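PDB 5FLY: ferrichrome ABC transporter substrate-binding protein from Staphylococcus pseudintermedius, which probably captures ferrichrome-type iron siderophores outside the membrane and hands them to an ABC transporter for uptake. Local coordinates for residues 83-88 with 98-103; 213-218 with 239-244. All coordinates share one frame; numbering follows the deposited sequence.

How the interactions relate
Interactions 1 and 2 sit on opposite sides of the chain's centre, their centres about 45 Å apart and their nearest atoms about 24 Å; they hold no element in common. Each involves one of the two five-stranded sheets: 83-88 with 98-103 sets strand 84-88 against the turn that leads from helix 94-100 into the outermost strand 103-106, whereas 213-218 with 239-244 sets the run into strand 218-223 against a short helix beside the mixed sheet. The first is largely buried, with one direct backbone hydrogen bond amid aliphatic packing, and buries 339 Å². The second is partly buried and about half that size, joined by alanine and leucine methyl contacts and a bridging water.

Interaction 1 (83-88 with 98-103)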
loop_
_atom_site.group_PDB
_atom_site.type_symbol
_atom_site.label_atom_id
_atom_site.label_comp_id
_atom_site.label_asym_id
_atom_site.label_seq_id
_atom_site.Cartn_x
_atom_site.Cartn_y
_atom_site.Cartn_z
ATOM N N ASP A 83 15.132 -12.548 -15.656
ATOM C CA ASP A 83 15.081 -13.937 -15.195
ATOM C C ASP A 83 13.925 -14.139 -14.210
ATOM O O ASP A 83 13.670 -15.260 -13.774
ATOM C CB ASP A 83 16.429 -14.387 -14.598
ATOM C CG ASP A 83 16.860 -13.612 -13.358
ATOM O OD1 ASP A 83 16.203 -12.644 -12.931
ATOM O OD2 ASP A 83 17.923 -14.006 -12.809
ATOM N N LEU A 84 13.193 -13.064 -13.922
ATOM C CA LEU A 84 12.042 -13.116 -13.032
ATOM C C LEU A 84 11.174 -11.899 -13.299
ATOM O O LEU A 84 11.692 -10.781 -13.385
ATOM C CB LEU A 84 12.484 -13.152 -11.554
ATOM C CG LEU A 84 11.366 -13.130 -10.509
ATOM C CD1 LEU A 84 10.508 -14.376 -10.588
ATOM C CD2 LEU A 84 11.944 -12.985 -9.095
ATOM N N ILE A 85 9.858 -12.122 -13.404
ATOM C CA ILE A 85 8.880 -11.056 -13.596
ATOM C C ILE A 85 7.880 -11.079 -12.448
ATOM O O ILE A 85 7.431 -12.147 -12.070
ATOM C CB ILE A 85 8.131 -11.221 -14.930
ATOM C CG1 ILE A 85 9.120 -11.170 -16.104
ATOM C CG2 ILE A 85 7.043 -10.168 -15.072
ATOM C CD1 ILE A 85 8.551 -11.704 -17.404
ATOM N N ILE A 86 7.590 -9.907 -11.875
ATOM C CA ILE A 86 6.634 -9.752 -10.786
ATOM C C ILE A 86 5.473 -8.909 -11.271
ATOM O O ILE A 86 5.674 -7.821 -11.783
ATOM C CB ILE A 86 7.250 -9.051 -9.537
ATOM C CG1 ILE A 86 8.576 -9.692 -9.131
ATOM C CG2 ILE A 86 6.241 -9.025 -8.369
ATOM C CD1 ILE A 86 8.473 -11.125 -8.731
ATOM N N THR A 87 4.253 -9.417 -11.128
ATOM C CA THR A 87 3.073 -8.652 -11.518
ATOM C C THR A 87 1.901 -9.023 -10.619
ATOM O O THR A 87 2.091 -9.654 -9.572
ATOM C CB THR A 87 2.710 -8.878 -13.017
ATOM O OG1 THR A 87 1.753 -7.888 -13.429
ATOM C CG2 THR A 87 2.203 -10.305 -13.274
ATOM N N TYR A 88 0.701 -8.596 -11.005
ATOM C CA TYR A 88 -0.529 -8.946 -10.281
ATOM C C TYR A 88 -1.280 -10.010 -11.044
ATOM O O TYR A 88 -1.165 -10.108 -12.263
ATOM C CB TYR A 88 -1.479 -7.757 -10.108
ATOM C CG TYR A 88 -0.961 -6.525 -9.416
ATOM C CD1 TYR A 88 -0.768 -6.484 -8.041
ATOM C CD2 TYR A 88 -0.744 -5.369 -10.144
ATOM C CE1 TYR A 88 -0.327 -5.327 -7.431
ATOM C CE2 TYR A 88 -0.297 -4.222 -9.550
ATOM C CZ TYR A 88 -0.099 -4.200 -8.199
ATOM O OH TYR A 88 0.344 -3.024 -7.651
ATOM N N LYS A 98 4.809 -15.285 -18.779
ATOM C CA LYS A 98 5.341 -16.599 -18.439
ATOM C C LYS A 98 6.230 -17.179 -19.550
ATOM O O LYS A 98 7.126 -17.963 -19.274
ATOM C CB LYS A 98 4.187 -17.563 -18.122
ATOM C CG LYS A 98 3.561 -17.335 -16.763
ATOM C CD LYS A 98 2.162 -17.919 -16.688
ATOM C CE LYS A 98 2.180 -19.382 -16.334
ATOM N NZ LYS A 98 0.810 -19.968 -16.487
ATOM N N LYS A 99 5.993 -16.778 -20.795
ATOM C CA LYS A 99 6.825 -17.246 -21.907
ATOM C C LYS A 99 8.199 -16.570 -21.889
ATOM O O LYS A 99 9.166 -17.110 -22.424
ATOM C CB LYS A 99 6.145 -16.990 -23.259
ATOM C CG LYS A 99 4.814 -17.710 -23.468
ATOM C CD LYS A 99 4.213 -17.341 -24.827
ATOM C CE LYS A 99 2.808 -17.897 -25.026
ATOM N NZ LYS A 99 2.769 -19.383 -25.050
ATOM N N ILE A 100 8.270 -15.391 -21.278
ATOM C CA ILE A 100 9.507 -14.604 -21.232
ATOM C C ILE A 100 10.408 -15.050 -20.091
ATOM O O ILE A 100 11.615 -15.193 -20.265
ATOM C CB ILE A 100 9.193 -13.096 -21.093
ATOM C CG1 ILE A 100 8.353 -12.625 -22.283
ATOM C CG2 ILE A 100 10.480 -12.274 -21.016
ATOM C CD1 ILE A 100 7.724 -11.269 -22.089
ATOM N N ALA A 101 9.819 -15.277 -18.921
ATOM C CA ALA A 101 10.585 -15.619 -17.734
ATOM C C ALA A 101 9.640 -16.159 -16.661
ATOM O O ALA A 101 8.437 -15.959 -16.764
ATOM C CB ALA A 101 11.356 -14.382 -17.212
ATOM N N PRO A 102 10.183 -16.858 -15.645
ATOM C CA PRO A 102 9.400 -17.180 -14.445
ATOM C C PRO A 102 8.657 -15.950 -13.948
ATOM O O PRO A 102 9.266 -14.886 -13.795
ATOM C CB PRO A 102 10.463 -17.642 -13.451
ATOM C CG PRO A 102 11.515 -18.240 -14.312
ATOM C CD PRO A 102 11.548 -17.410 -15.564
ATOM N N THR A 103 7.354 -16.098 -13.727
ATOM C CA THR A 103 6.477 -14.976 -13.422
ATOM C C THR A 103 5.675 -15.271 -12.160
ATOM O O THR A 103 5.002 -16.309 -12.071
ATOM C CB THR A 103 5.514 -14.675 -14.598
ATOM O OG1 THR A 103 6.259 -14.174 -15.723
ATOM C CG2 THR A 103 4.456 -13.637 -14.197
#
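Ile85 lies against Ala101 and Thr103 where the chain comes off helix 94-100 to start the next strand. Its CB sits 3.6 Å from Thr103 OG1, which the CG2 branch also approaches. Further out, CG1 passes close to both Ala101 CB and Thr103 OG1. The chain then extends (chi2 164°), carrying CD1, the tip of the side chain, to 3.8 Å from Thr103 OG1 and 3.9 Å from Ala101 CB, with Ile100 CB close by. The methyl thus lies among Ile100, Ala101 and Thr103, while Val77 of helix 74-79 also touches this isoleucine. With its hydroxyl beside its own backbone N (chi1 -68°), Thr103 OG1 donates to Ala101 O at 3.0 Å, from above the carbonyl plane; this ties 101-103 together beside Ile85. On the other branch, Thr103 CG2 meets Thr87 CG2 at 4.1 Å, two residues along the strand. The backbones join through Ile85 N, which donates to Pro102 O at 2.9 Å with an N-H...O angle of 160°. Leu84 CD1 packs over that same carbonyl, and Pro102 CD rests 3.5 Å from Asp83 O. Asp83 turns its carboxylate to the backbone N atoms of Lys26 and Arg27. Ile85 and Thr103 form a parallel bridge, which closes the beta-alpha-beta unit of strand 84-88, helix 94-100 and strand 103-106 at the edge of the parallel sheet.

Interaction 2 (213-218 with 239-244); sequences KYAGDV and QNLEAV
Ala243 presses its methyl into the backbone of 216-218, and here the contact is at its tightest: CB lies 3.3 Å from Asp217 O and 3.5 Å from Gly216 O, with Val218 N a little farther off at 4.2 Å. A single buried methyl therefore faces two carbonyl oxygens, and Ile219 of strand 218-223 touches it as well. The two segments' backbones come closest at this point, with 5.1 Å between Asp217 CA and Ala243 CA. Leu241 occupies the N-cap position of helix 242-245, and Ala243 follows in its first turn. In chain order this helix falls between the parallel neighbours 218-223 and 249-253 of the mixed sheet of this class III solute-binding protein, so the contact sets the entry of one strand against the short helix that precedes the next. Toward Ala215 the packing opens out. The CA atoms of Ala215 and Leu241 stand 7.5 Å apart, and the leucine spans the gap with its fork: CG points opposite its carbonyl carbon (chi1 -63°), and CD1 and CD2 both reach 4.0 Å from Ala215 CB. Between the two methyl contacts a water links the backbones, donating to Gly216 O at 2.8 Å and accepting from Ala243 N at 2.9 Å. On the exposed side, the side chain of Asp217 sets off away from 239-244 at CB, while its backbone N is held by Ser157 OG.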
loop_
_atom_site.group_PDB
_atom_site.type_symbol
_atom_site.label_atom_id
_atom_site.label_comp_id
_atom_site.label_asym_id
_atom_site.label_seq_id
_atom_site.Cartn_x
_atom_site.Cartn_y
_atom_site.Cartn_z
ATOM N N LYS A 213 -22.228 7.810 6.939
ATOM C CA LYS A 213 -22.487 6.472 7.464
ATOM C C LYS A 213 -21.194 5.754 7.851
ATOM O O LYS A 213 -21.230 4.814 8.644
ATOM C CB LYS A 213 -23.281 5.650 6.441
ATOM C CG LYS A 213 -24.710 6.150 6.286
ATOM C CD LYS A 213 -25.356 5.719 4.977
ATOM C CE LYS A 213 -25.689 4.246 4.970
ATOM N NZ LYS A 213 -26.697 3.969 3.905
ATOM N N TYR A 214 -20.058 6.212 7.319
ATOM C CA TYR A 214 -18.766 5.531 7.509
ATOM C C TYR A 214 -17.762 6.349 8.315
ATOM O O TYR A 214 -16.601 5.957 8.445
ATOM C CB TYR A 214 -18.170 5.162 6.139
ATOM C CG TYR A 214 -19.120 4.299 5.350
ATOM C CD1 TYR A 214 -19.455 3.031 5.801
ATOM C CD2 TYR A 214 -19.734 4.767 4.196
ATOM C CE1 TYR A 214 -20.354 2.236 5.116
ATOM C CE2 TYR A 214 -20.637 3.980 3.497
ATOM C CZ TYR A 214 -20.943 2.707 3.964
ATOM O OH TYR A 214 -21.842 1.902 3.298
ATOM N N ALA A 215 -18.210 7.463 8.888
ATOM C CA ALA A 215 -17.305 8.391 9.564
ATOM C C ALA A 215 -16.993 7.973 11.001
ATOM O O ALA A 215 -17.898 7.641 11.767
ATOM C CB ALA A 215 -17.898 9.793 9.549
ATOM N N GLY A 216 -15.711 8.009 11.356
ATOM C CA GLY A 216 -15.245 7.702 12.701
ATOM C C GLY A 216 -14.818 8.941 13.468
ATOM O O GLY A 216 -15.191 10.059 13.108
ATOM N N ASP A 217 -14.032 8.739 14.525
ATOM C CA ASP A 217 -13.607 9.828 15.403
ATOM C C ASP A 217 -12.651 10.786 14.704
ATOM O O ASP A 217 -12.609 11.988 15.012
ATOM C CB ASP A 217 -12.944 9.261 16.658
ATOM C CG ASP A 217 -13.897 8.426 17.485
ATOM O OD1 ASP A 217 -15.089 8.791 17.557
ATOM O OD2 ASP A 217 -13.457 7.399 18.038
ATOM N N VAL A 218 -11.888 10.232 13.765
ATOM C CA VAL A 218 -10.896 10.961 12.982
ATOM C C VAL A 218 -11.168 10.630 11.520
ATOM O O VAL A 218 -11.415 9.467 11.183
ATOM C CB VAL A 218 -9.452 10.570 13.354
ATOM C CG1 VAL A 218 -8.451 11.252 12.429
ATOM C CG2 VAL A 218 -9.154 10.896 14.819
ATOM N N GLN A 239 -20.052 19.000 7.662
ATOM C CA GLN A 239 -19.806 19.946 8.733
ATOM C C GLN A 239 -20.420 19.493 10.049
ATOM O O GLN A 239 -19.965 19.890 11.119
ATOM C CB GLN A 239 -20.338 21.307 8.344
ATOM C CG GLN A 239 -19.591 21.876 7.162
ATOM C CD GLN A 239 -20.049 23.250 6.838
ATOM O OE1 GLN A 239 -20.463 23.542 5.715
ATOM N NE2 GLN A 239 -20.005 24.116 7.834
ATOM N N ASN A 240 -21.440 18.651 9.969
ATOM C CA ASN A 240 -22.106 18.176 11.171
ATOM C C ASN A 240 -21.533 16.864 11.721
ATOM O O ASN A 240 -21.961 16.408 12.784
ATOM C CB ASN A 240 -23.599 18.048 10.895
ATOM C CG ASN A 240 -24.313 19.392 10.980
ATOM O OD1 ASN A 240 -24.911 19.723 12.003
ATOM N ND2 ASN A 240 -24.219 20.187 9.919
ATOM N N LEU A 241 -20.550 16.278 11.040
ATOM C CA LEU A 241 -19.881 15.091 11.576
ATOM C C LEU A 241 -19.108 15.440 12.839
ATOM O O LEU A 241 -18.489 16.495 12.923
ATOM C CB LEU A 241 -18.927 14.481 10.548
ATOM C CG LEU A 241 -19.626 13.978 9.289
ATOM C CD1 LEU A 241 -18.622 13.542 8.271
ATOM C CD2 LEU A 241 -20.572 12.828 9.626
ATOM N N GLU A 242 -19.125 14.532 13.809
ATOM C CA GLU A 242 -18.456 14.775 15.076
ATOM C C GLU A 242 -16.951 14.994 14.847
ATOM O O GLU A 242 -16.343 15.859 15.480
ATOM C CB GLU A 242 -18.707 13.617 16.047
ATOM C CG GLU A 242 -18.224 13.873 17.473
ATOM C CD GLU A 242 -19.086 14.880 18.241
ATOM O OE1 GLU A 242 -20.168 15.264 17.738
ATOM O OE2 GLU A 242 -18.679 15.284 19.358
ATOM N N ALA A 243 -16.344 14.242 13.927
ATOM C CA ALA A 243 -14.911 14.416 13.680
ATOM C C ALA A 243 -14.613 15.824 13.176
ATOM O O ALA A 243 -13.635 16.435 13.575
ATOM C CB ALA A 243 -14.406 13.396 12.688
ATOM N N VAL A 244 -15.466 16.320 12.285
ATOM C CA VAL A 244 -15.282 17.635 11.690
ATOM C C VAL A 244 -15.558 18.718 12.744
ATOM O O VAL A 244 -14.829 19.691 12.818
ATOM C CB VAL A 244 -16.176 17.806 10.445
ATOM C CG1 VAL A 244 -16.120 19.219 9.906
ATOM C CG2 VAL A 244 -15.737 16.819 9.364
HETATM O O HOH W 1 -17.298 11.797 12.606
#